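Local coordinates for tyrosine recombinase XerH (Helicobacter pylori, PDB 5JK0), which catalyses the site-specific cutting and rejoining of recombining DNA molecules through a tyrosine-based mechanism and takes part in chromosome segregation, at residues 81-86 with 108-113; 218-223 with 281-286; 222-227 with 271-276. All coordinates share one frame; numbering follows the deposited sequence.

Interaction 1: residues 81-86 with 108-113; sequences LKFHEY and VMLAEF
Phe113 lays its ring against Phe83 and Tyr86, which lie one turn apart on helix 74-93. The edge of the Phe83 ring, led by CD1, is directed at the face of Phe113 in a T-shaped pair, with planes at 76° and centroids 5.3 Å apart. Phe83 CB lies over the face of Phe113 as well, a CH-pi contact 4.1 Å from the ring centroid. A second CH-pi contact follows, in which Phe113 gives the CH: its CB sits over one face of Tyr86, 14° off the ring normal. With CG of Phe113 anti to the backbone N (chi1 161°), the ring reaches across to the backbone of helix 74-93, where CE1 comes 3.6 Å from Phe83 CA.

Aliphatic groups finish the packing. Leu110 CD2 is 3.5 Å from Phe83 CE1, and Met109 CG meets the edge of Tyr86 in its plane, 3.9 Å from CE2. At the polar end of the Tyr86 ring, a water donates to Glu112 OE1, while Glu112 OE2 forms a salt bridge with Arg25 of the second subunit. The whole is an aromatic cluster between two steeply crossed helices, part of the hydrophobic core of the helical core-binding domain of tyrosine recombinases.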
# COMPACT_ATOMS: atom_id res chain seq x y z
N LEU D 81 30.43 -7.89 2.32
CA LEU D 81 31.65 -7.95 3.12
C LEU D 81 31.34 -7.65 4.58
O LEU D 81 31.99 -8.16 5.49
CB LEU D 81 32.70 -6.98 2.58
CG LEU D 81 33.21 -7.25 1.16
CD1 LEU D 81 34.32 -6.28 0.79
CD2 LEU D 81 33.68 -8.69 1.03
N LYS D 82 30.33 -6.81 4.80
CA LYS D 82 29.85 -6.51 6.15
C LYS D 82 29.25 -7.76 6.79
O LYS D 82 29.44 -8.01 7.98
CB LYS D 82 28.81 -5.39 6.13
CG LYS D 82 29.36 -4.02 5.77
CD LYS D 82 30.31 -3.50 6.84
CE LYS D 82 30.74 -2.07 6.53
NZ LYS D 82 29.57 -1.16 6.42
N PHE D 83 28.53 -8.54 5.99
CA PHE D 83 27.88 -9.75 6.48
C PHE D 83 28.90 -10.82 6.83
O PHE D 83 28.72 -11.56 7.80
CB PHE D 83 26.88 -10.29 5.46
CG PHE D 83 26.27 -11.60 5.87
CD1 PHE D 83 25.39 -11.67 6.93
CD2 PHE D 83 26.59 -12.77 5.20
CE1 PHE D 83 24.83 -12.87 7.32
CE2 PHE D 83 26.04 -13.98 5.58
CZ PHE D 83 25.15 -14.03 6.64
N HIS D 84 29.96 -10.92 6.04
CA HIS D 84 31.03 -11.86 6.34
C HIS D 84 31.69 -11.51 7.67
O HIS D 84 31.96 -12.38 8.49
CB HIS D 84 32.08 -11.87 5.23
CG HIS D 84 33.35 -12.55 5.62
ND1 HIS D 84 34.46 -11.86 6.06
CD2 HIS D 84 33.69 -13.86 5.64
CE1 HIS D 84 35.43 -12.71 6.34
NE2 HIS D 84 34.99 -13.93 6.09
N GLU D 85 31.94 -10.22 7.87
CA GLU D 85 32.50 -9.72 9.12
C GLU D 85 31.57 -10.06 10.29
O GLU D 85 32.03 -10.47 11.36
CB GLU D 85 32.72 -8.21 9.05
CG GLU D 85 33.14 -7.57 10.36
CD GLU D 85 33.19 -6.06 10.27
OE1 GLU D 85 34.27 -5.52 9.95
OE2 GLU D 85 32.16 -5.40 10.52
N TYR D 86 30.28 -9.89 10.07
CA TYR D 86 29.27 -10.23 11.06
C TYR D 86 29.29 -11.72 11.38
O TYR D 86 29.38 -12.11 12.54
CB TYR D 86 27.87 -9.82 10.57
CG TYR D 86 26.73 -10.45 11.33
CD1 TYR D 86 26.31 -9.94 12.55
CD2 TYR D 86 26.05 -11.56 10.82
CE1 TYR D 86 25.26 -10.51 13.25
CE2 TYR D 86 25.01 -12.14 11.51
CZ TYR D 86 24.61 -11.61 12.72
OH TYR D 86 23.57 -12.19 13.41
N VAL D 108 16.17 -15.50 9.89
CA VAL D 108 16.23 -14.82 11.17
C VAL D 108 17.59 -14.16 11.38
O VAL D 108 17.68 -13.02 11.82
CB VAL D 108 15.95 -15.79 12.34
CG1 VAL D 108 16.20 -15.11 13.68
CG2 VAL D 108 14.53 -16.32 12.26
N MET D 109 18.65 -14.89 11.03
CA MET D 109 20.01 -14.37 11.15
C MET D 109 20.22 -13.14 10.27
O MET D 109 20.83 -12.16 10.69
CB MET D 109 21.04 -15.45 10.79
CG MET D 109 22.47 -14.95 10.79
SD MET D 109 23.67 -16.15 10.18
CE MET D 109 23.59 -17.40 11.46
N LEU D 110 19.70 -13.21 9.04
CA LEU D 110 19.84 -12.10 8.10
C LEU D 110 19.06 -10.87 8.59
O LEU D 110 19.50 -9.74 8.41
CB LEU D 110 19.36 -12.50 6.71
CG LEU D 110 20.10 -13.66 6.03
CD1 LEU D 110 19.72 -13.75 4.56
CD2 LEU D 110 21.61 -13.50 6.18
N ALA D 111 17.91 -11.12 9.21
CA ALA D 111 17.10 -10.04 9.76
C ALA D 111 17.82 -9.33 10.91
O ALA D 111 17.75 -8.11 11.03
CB ALA D 111 15.75 -10.57 10.23
N GLU D 112 18.51 -10.11 11.73
CA GLU D 112 19.26 -9.56 12.85
C GLU D 112 20.47 -8.77 12.36
O GLU D 112 20.80 -7.73 12.92
CB GLU D 112 19.71 -10.68 13.80
CG GLU D 112 18.56 -11.36 14.54
CD GLU D 112 19.03 -12.37 15.56
OE1 GLU D 112 20.26 -12.62 15.64
OE2 GLU D 112 18.18 -12.92 16.29
N PHE D 113 21.12 -9.28 11.32
CA PHE D 113 22.24 -8.58 10.70
C PHE D 113 21.81 -7.21 10.18
O PHE D 113 22.51 -6.22 10.35
CB PHE D 113 22.84 -9.41 9.57
CG PHE D 113 23.67 -8.61 8.60
CD1 PHE D 113 24.92 -8.13 8.96
CD2 PHE D 113 23.21 -8.34 7.32
CE1 PHE D 113 25.69 -7.39 8.07
CE2 PHE D 113 23.96 -7.60 6.43
CZ PHE D 113 25.21 -7.13 6.81
O HOH W 1 22.75 -11.43 15.58

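Interaction 2: residues 218-223 with 281-286; sequences ALQLKI and GSALTQ. With nucleotides of chain G; nucleotides of chain H.
Leu219 and Leu284 meet with their side chains at about a right angle, Leu219 CD2 lying 3.9 Å from Leu284 CB. The other branch of Leu219 is turned to the backbone: CD1 packs 3.4 Å from Leu284 O and also touches the peptide joining Thr285 to Gln286. Beside this pair, the bend of Gln220 at chi2 brings its amide NE2 to within 3.8 Å of Ala283 CB, a packing contact rather than a polar one. The polar link between the backbones is a water that donates to Leu219 O and accepts from Leu284 N.

Beyond the leucines the 281-286 segment turns to DNA. Thr285 OG1 donates to phosphate oxygen OP2 of DT5 of chain H, 2.8 Å away. Gln286 turns its amide to the N6/N7 edge of DA24 of chain G: OE1 accepts from N6 at 2.6 Å, whereas NE2 donates weakly to N7 of the same DA24 of chain G and, at 2.7 Å, to OP2 of DC23 of chain G. The N6 donor and this phosphate set the amide's flip. This is the classic bidentate glutamine-adenine pairing on the major-groove edge, its N7 half weak here.

The contact joins the end of helix 215-219 to the start of helix 286-300, for which Thr285 is the N-cap residue; helix 198-211 flanks both leucines, through Leu204 for Leu219 and Arg200 for Leu284.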
# COMPACT_ATOMS: atom_id res chain seq x y z
N ALA D 218 26.86 14.85 -19.91
CA ALA D 218 27.58 16.07 -20.23
C ALA D 218 29.09 15.84 -20.20
O ALA D 218 29.83 16.43 -20.99
CB ALA D 218 27.20 17.18 -19.26
N LEU D 219 29.54 14.98 -19.30
CA LEU D 219 30.96 14.72 -19.12
C LEU D 219 31.53 13.85 -20.25
O LEU D 219 32.74 13.82 -20.46
CB LEU D 219 31.21 14.04 -17.77
CG LEU D 219 30.91 14.87 -16.53
CD1 LEU D 219 31.07 14.04 -15.27
CD2 LEU D 219 31.80 16.10 -16.48
N GLN D 220 30.65 13.15 -20.96
CA GLN D 220 31.08 12.26 -22.04
C GLN D 220 30.78 12.82 -23.42
O GLN D 220 30.89 12.11 -24.43
CB GLN D 220 30.43 10.89 -21.88
CG GLN D 220 31.05 10.03 -20.79
CD GLN D 220 32.48 9.64 -21.11
OE1 GLN D 220 32.78 9.15 -22.20
NE2 GLN D 220 33.39 9.86 -20.16
N LEU D 221 30.40 14.09 -23.48
CA LEU D 221 30.11 14.75 -24.76
C LEU D 221 31.35 14.82 -25.63
O LEU D 221 32.46 15.05 -25.14
CB LEU D 221 29.55 16.15 -24.53
CG LEU D 221 28.12 16.26 -24.02
CD1 LEU D 221 27.70 17.71 -23.90
CD2 LEU D 221 27.17 15.49 -24.93
N LYS D 222 31.17 14.61 -26.93
CA LYS D 222 32.27 14.68 -27.88
C LYS D 222 31.99 15.72 -28.96
O LYS D 222 30.84 15.97 -29.32
CB LYS D 222 32.53 13.31 -28.50
CG LYS D 222 33.07 12.29 -27.50
CD LYS D 222 33.30 10.93 -28.15
CE LYS D 222 33.96 9.97 -27.17
NZ LYS D 222 33.17 9.82 -25.91
N ILE D 223 33.06 16.32 -29.48
CA ILE D 223 32.97 17.43 -30.42
C ILE D 223 32.20 17.08 -31.69
O ILE D 223 31.44 17.90 -32.22
CB ILE D 223 34.38 17.93 -30.81
CG1 ILE D 223 35.20 18.24 -29.55
CG2 ILE D 223 34.29 19.16 -31.70
CD1 ILE D 223 36.61 18.71 -29.84
N GLY D 281 44.06 15.29 -19.44
CA GLY D 281 43.50 15.01 -20.75
C GLY D 281 42.30 14.07 -20.73
O GLY D 281 41.53 14.02 -21.69
N SER D 282 42.16 13.33 -19.64
CA SER D 282 41.06 12.39 -19.47
C SER D 282 39.78 13.09 -19.01
O SER D 282 39.78 14.30 -18.76
CB SER D 282 41.45 11.29 -18.48
OG SER D 282 42.30 11.81 -17.47
N ALA D 283 38.70 12.33 -18.89
CA ALA D 283 37.39 12.90 -18.57
C ALA D 283 37.28 13.43 -17.14
O ALA D 283 37.92 12.91 -16.22
CB ALA D 283 36.30 11.86 -18.82
N LEU D 284 36.47 14.47 -16.96
CA LEU D 284 36.17 15.00 -15.64
C LEU D 284 35.19 14.07 -14.91
O LEU D 284 34.41 13.37 -15.55
CB LEU D 284 35.58 16.40 -15.73
CG LEU D 284 36.52 17.52 -16.19
CD1 LEU D 284 35.75 18.82 -16.38
CD2 LEU D 284 37.65 17.70 -15.19
N THR D 285 35.24 14.08 -13.59
CA THR D 285 34.35 13.24 -12.79
C THR D 285 33.15 14.03 -12.28
O THR D 285 33.15 15.26 -12.29
CB THR D 285 35.09 12.62 -11.59
OG1 THR D 285 35.65 13.66 -10.78
CG2 THR D 285 36.20 11.69 -12.06
N GLN D 286 32.13 13.30 -11.86
CA GLN D 286 30.93 13.90 -11.27
C GLN D 286 31.28 14.67 -10.00
O GLN D 286 30.66 15.68 -9.69
CB GLN D 286 29.89 12.81 -10.98
CG GLN D 286 28.70 13.26 -10.14
CD GLN D 286 28.95 13.11 -8.64
OE1 GLN D 286 29.92 12.47 -8.23
NE2 GLN D 286 28.09 13.71 -7.84
P DC G 23 24.34 14.73 -8.35
OP1 DC G 23 23.51 15.95 -8.51
OP2 DC G 23 25.76 14.76 -8.75
O5' DC G 23 24.26 14.28 -6.81
C5' DC G 23 23.00 14.01 -6.22
C4' DC G 23 23.14 13.72 -4.74
O4' DC G 23 23.83 12.46 -4.55
C3' DC G 23 23.93 14.76 -3.95
O3' DC G 23 23.32 14.97 -2.68
C2' DC G 23 25.31 14.13 -3.82
C1' DC G 23 24.96 12.65 -3.73
N1 DC G 23 26.05 11.74 -4.22
C2 DC G 23 26.70 10.90 -3.32
O2 DC G 23 26.38 10.92 -2.12
N3 DC G 23 27.68 10.08 -3.78
C4 DC G 23 27.99 10.08 -5.08
N4 DC G 23 28.96 9.26 -5.49
C5 DC G 23 27.33 10.93 -6.01
C6 DC G 23 26.37 11.74 -5.54
P DT H 5 39.57 13.69 -11.88
OP1 DT H 5 40.02 12.98 -13.09
OP2 DT H 5 38.20 14.23 -11.80
O5' DT H 5 39.81 12.75 -10.60
C5' DT H 5 41.07 12.13 -10.40
C4' DT H 5 41.08 11.32 -9.11
O4' DT H 5 40.71 12.17 -8.00
C3' DT H 5 40.13 10.12 -9.08
O3' DT H 5 40.78 8.99 -8.51
C2' DT H 5 38.98 10.61 -8.20
C1' DT H 5 39.71 11.54 -7.24
N1 DT H 5 38.83 12.59 -6.65
C2 DT H 5 38.40 12.46 -5.34
O2 DT H 5 38.71 11.52 -4.63
N3 DT H 5 37.60 13.47 -4.90
C4 DT H 5 37.19 14.58 -5.61
O4 DT H 5 36.47 15.45 -5.12
C5 DT H 5 37.67 14.66 -6.97
C7 DT H 5 37.28 15.82 -7.84
C6 DT H 5 38.45 13.67 -7.42
P DA G 24 23.53 16.35 -1.89
OP1 DA G 24 22.52 16.41 -0.82
OP2 DA G 24 23.59 17.44 -2.90
O5' DA G 24 24.98 16.20 -1.23
C5' DA G 24 25.17 15.28 -0.16
C4' DA G 24 26.65 15.01 0.10
O4' DA G 24 27.20 14.18 -0.95
C3' DA G 24 27.55 16.26 0.17
O3' DA G 24 28.37 16.16 1.32
C2' DA G 24 28.39 16.14 -1.10
C1' DA G 24 28.50 14.63 -1.21
N9 DA G 24 28.95 14.14 -2.51
C8 DA G 24 28.75 14.72 -3.73
N7 DA G 24 29.28 14.05 -4.73
C5 DA G 24 29.87 12.96 -4.11
C6 DA G 24 30.60 11.87 -4.62
N6 DA G 24 30.86 11.69 -5.92
N1 DA G 24 31.06 10.95 -3.73
C2 DA G 24 30.79 11.13 -2.43
N3 DA G 24 30.12 12.11 -1.84
C4 DA G 24 29.68 13.00 -2.75
O HOH W 2 34.88 15.03 -18.96

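Interaction 3: residues 222-227 with 271-276; sequences KIKDFT and KNDLLF
Asp273 O receives the backbone hydrogen bond that ties these segments together. Ile223 N donates to it over 3.0 Å, nearly straight at hydrogen (171°) and almost in line with the carbonyl. Lys222 CA lies 3.5 Å from the same oxygen in a CA-H...O contact, and Ile223 CG1 closes in at 3.3 Å. A single beta bridge pairs Lys222 with Leu274.

Charge is arranged more loosely. Each carboxylate oxygen of Asp273 lies against a different lysine stem, OD1 near Lys222 CD at 3.7 Å and OD2 near Lys224 CG at 3.4 Å. Neither ammonium group reaches salt-bridge distance: Lys224 NZ remains 4.5 Å from Asp273 OD2. Their attraction is therefore probably diffuse, and Lys222 instead carries NZ past the carboxylate toward Leu274 CD1.

Apolar packing centres on Leu275. Its CG stands anti to the backbone N (chi1 -175°), which carries the two methyls over to Ile223 and Phe226. CD1 meets Ile223 CG1 at 4.1 Å, and CD2 approaches the Phe226 ring at 3.8 Å from CE1; in both pairs the side chains run at about a right angle.

The contact joins the short 3-10 turn leading into strand 226-229 to the loop between helices 255-264 and 286-300. Leu262 of helix 255-264 packs on Ile223 and Leu275, Phe226 touches Ile235 of the adjacent strand 232-238, and Arg265 NH2 hydrogen-bonds to Leu274 O.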
# COMPACT_ATOMS: atom_id res chain seq x y z
N LYS D 222 31.17 14.61 -26.93
CA LYS D 222 32.27 14.68 -27.88
C LYS D 222 31.99 15.72 -28.96
O LYS D 222 30.84 15.97 -29.32
CB LYS D 222 32.53 13.31 -28.50
CG LYS D 222 33.07 12.29 -27.50
CD LYS D 222 33.30 10.93 -28.15
CE LYS D 222 33.96 9.97 -27.17
NZ LYS D 222 33.17 9.82 -25.91
N ILE D 223 33.06 16.32 -29.48
CA ILE D 223 32.97 17.43 -30.42
C ILE D 223 32.20 17.08 -31.69
O ILE D 223 31.44 17.90 -32.22
CB ILE D 223 34.38 17.93 -30.81
CG1 ILE D 223 35.20 18.24 -29.55
CG2 ILE D 223 34.29 19.16 -31.70
CD1 ILE D 223 36.61 18.71 -29.84
N LYS D 224 32.38 15.85 -32.18
CA LYS D 224 31.76 15.43 -33.43
C LYS D 224 30.24 15.28 -33.32
O LYS D 224 29.55 15.17 -34.33
CB LYS D 224 32.37 14.11 -33.90
CG LYS D 224 32.13 12.94 -32.96
CD LYS D 224 32.68 11.64 -33.53
CE LYS D 224 32.40 10.47 -32.60
NZ LYS D 224 32.89 9.19 -33.16
N ASP D 225 29.73 15.29 -32.09
CA ASP D 225 28.29 15.12 -31.87
C ASP D 225 27.56 16.46 -31.79
O ASP D 225 26.39 16.51 -31.42
CB ASP D 225 28.05 14.31 -30.60
CG ASP D 225 28.54 12.88 -30.71
OD1 ASP D 225 28.57 12.35 -31.84
OD2 ASP D 225 28.90 12.29 -29.67
N PHE D 226 28.26 17.53 -32.14
CA PHE D 226 27.67 18.87 -32.16
C PHE D 226 27.40 19.33 -33.59
O PHE D 226 28.31 19.34 -34.42
CB PHE D 226 28.57 19.87 -31.45
CG PHE D 226 28.47 19.84 -29.96
CD1 PHE D 226 29.11 18.86 -29.22
CD2 PHE D 226 27.73 20.80 -29.28
CE1 PHE D 226 29.02 18.83 -27.84
CE2 PHE D 226 27.64 20.78 -27.90
CZ PHE D 226 28.28 19.79 -27.18
N THR D 227 26.16 19.71 -33.87
CA THR D 227 25.80 20.26 -35.18
C THR D 227 25.01 21.55 -35.02
O THR D 227 24.11 21.64 -34.19
CB THR D 227 24.97 19.26 -36.01
OG1 THR D 227 23.78 18.90 -35.29
CG2 THR D 227 25.78 18.00 -36.31
N LYS D 271 43.79 13.22 -25.72
CA LYS D 271 44.17 12.34 -26.81
C LYS D 271 43.06 12.11 -27.84
O LYS D 271 43.33 11.68 -28.96
CB LYS D 271 44.62 10.98 -26.25
N ASN D 272 41.82 12.41 -27.47
CA ASN D 272 40.70 12.19 -28.38
C ASN D 272 39.85 13.44 -28.62
O ASN D 272 40.30 14.56 -28.39
CB ASN D 272 39.81 11.05 -27.86
CG ASN D 272 39.38 11.26 -26.43
OD1 ASN D 272 39.65 12.30 -25.82
ND2 ASN D 272 38.70 10.26 -25.87
N ASP D 273 38.62 13.23 -29.07
CA ASP D 273 37.71 14.33 -29.39
C ASP D 273 36.74 14.61 -28.24
O ASP D 273 35.66 15.17 -28.45
CB ASP D 273 36.94 14.03 -30.67
CG ASP D 273 36.13 12.75 -30.58
OD1 ASP D 273 36.52 11.86 -29.81
OD2 ASP D 273 35.10 12.65 -31.28
N LEU D 274 37.13 14.21 -27.04
CA LEU D 274 36.33 14.48 -25.84
C LEU D 274 36.29 15.99 -25.59
O LEU D 274 37.33 16.64 -25.57
CB LEU D 274 36.91 13.75 -24.63
CG LEU D 274 36.06 13.68 -23.37
CD1 LEU D 274 34.76 12.94 -23.63
CD2 LEU D 274 36.84 13.02 -22.25
N LEU D 275 35.09 16.53 -25.41
CA LEU D 275 34.92 17.97 -25.27
C LEU D 275 35.50 18.50 -23.96
O LEU D 275 36.37 19.38 -23.97
CB LEU D 275 33.44 18.36 -25.38
CG LEU D 275 33.15 19.86 -25.36
CD1 LEU D 275 33.92 20.57 -26.46
CD2 LEU D 275 31.66 20.11 -25.50
N PHE D 276 35.02 17.97 -22.84
CA PHE D 276 35.51 18.39 -21.53
C PHE D 276 36.57 17.41 -21.02
O PHE D 276 36.40 16.20 -21.12
CB PHE D 276 34.35 18.50 -20.54
CG PHE D 276 33.26 19.42 -20.98
CD1 PHE D 276 33.41 20.80 -20.88
CD2 PHE D 276 32.08 18.92 -21.50
CE1 PHE D 276 32.40 21.65 -21.29
CE2 PHE D 276 31.07 19.77 -21.91
CZ PHE D 276 31.23 21.14 -21.80

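Overall arrangement
The three contacts illustrate how chemistry follows position in a two-domain recombinase. Interaction 1 is a buried, largely aromatic contact between helices of the core-binding domain, its centre about 39 Å from that of interaction 2 and about 47 Å from that of interaction 3, across the centre of the chain. Interactions 2 and 3, both partly buried, belong to the catalytic domain and adjoin one another, sharing Lys222 and Ile223; Leu275 N and Leu221 O, 3.0 Å apart, probably form a hydrogen bond between them. Together they fasten one loop to the end of helix 215-219 and the chain that leads on to strand 226-229. Both pack leucines, but interaction 2 adds a water bridge and DNA-binding side chains, whereas interaction 3 adds direct backbone pairing and loosely placed charges.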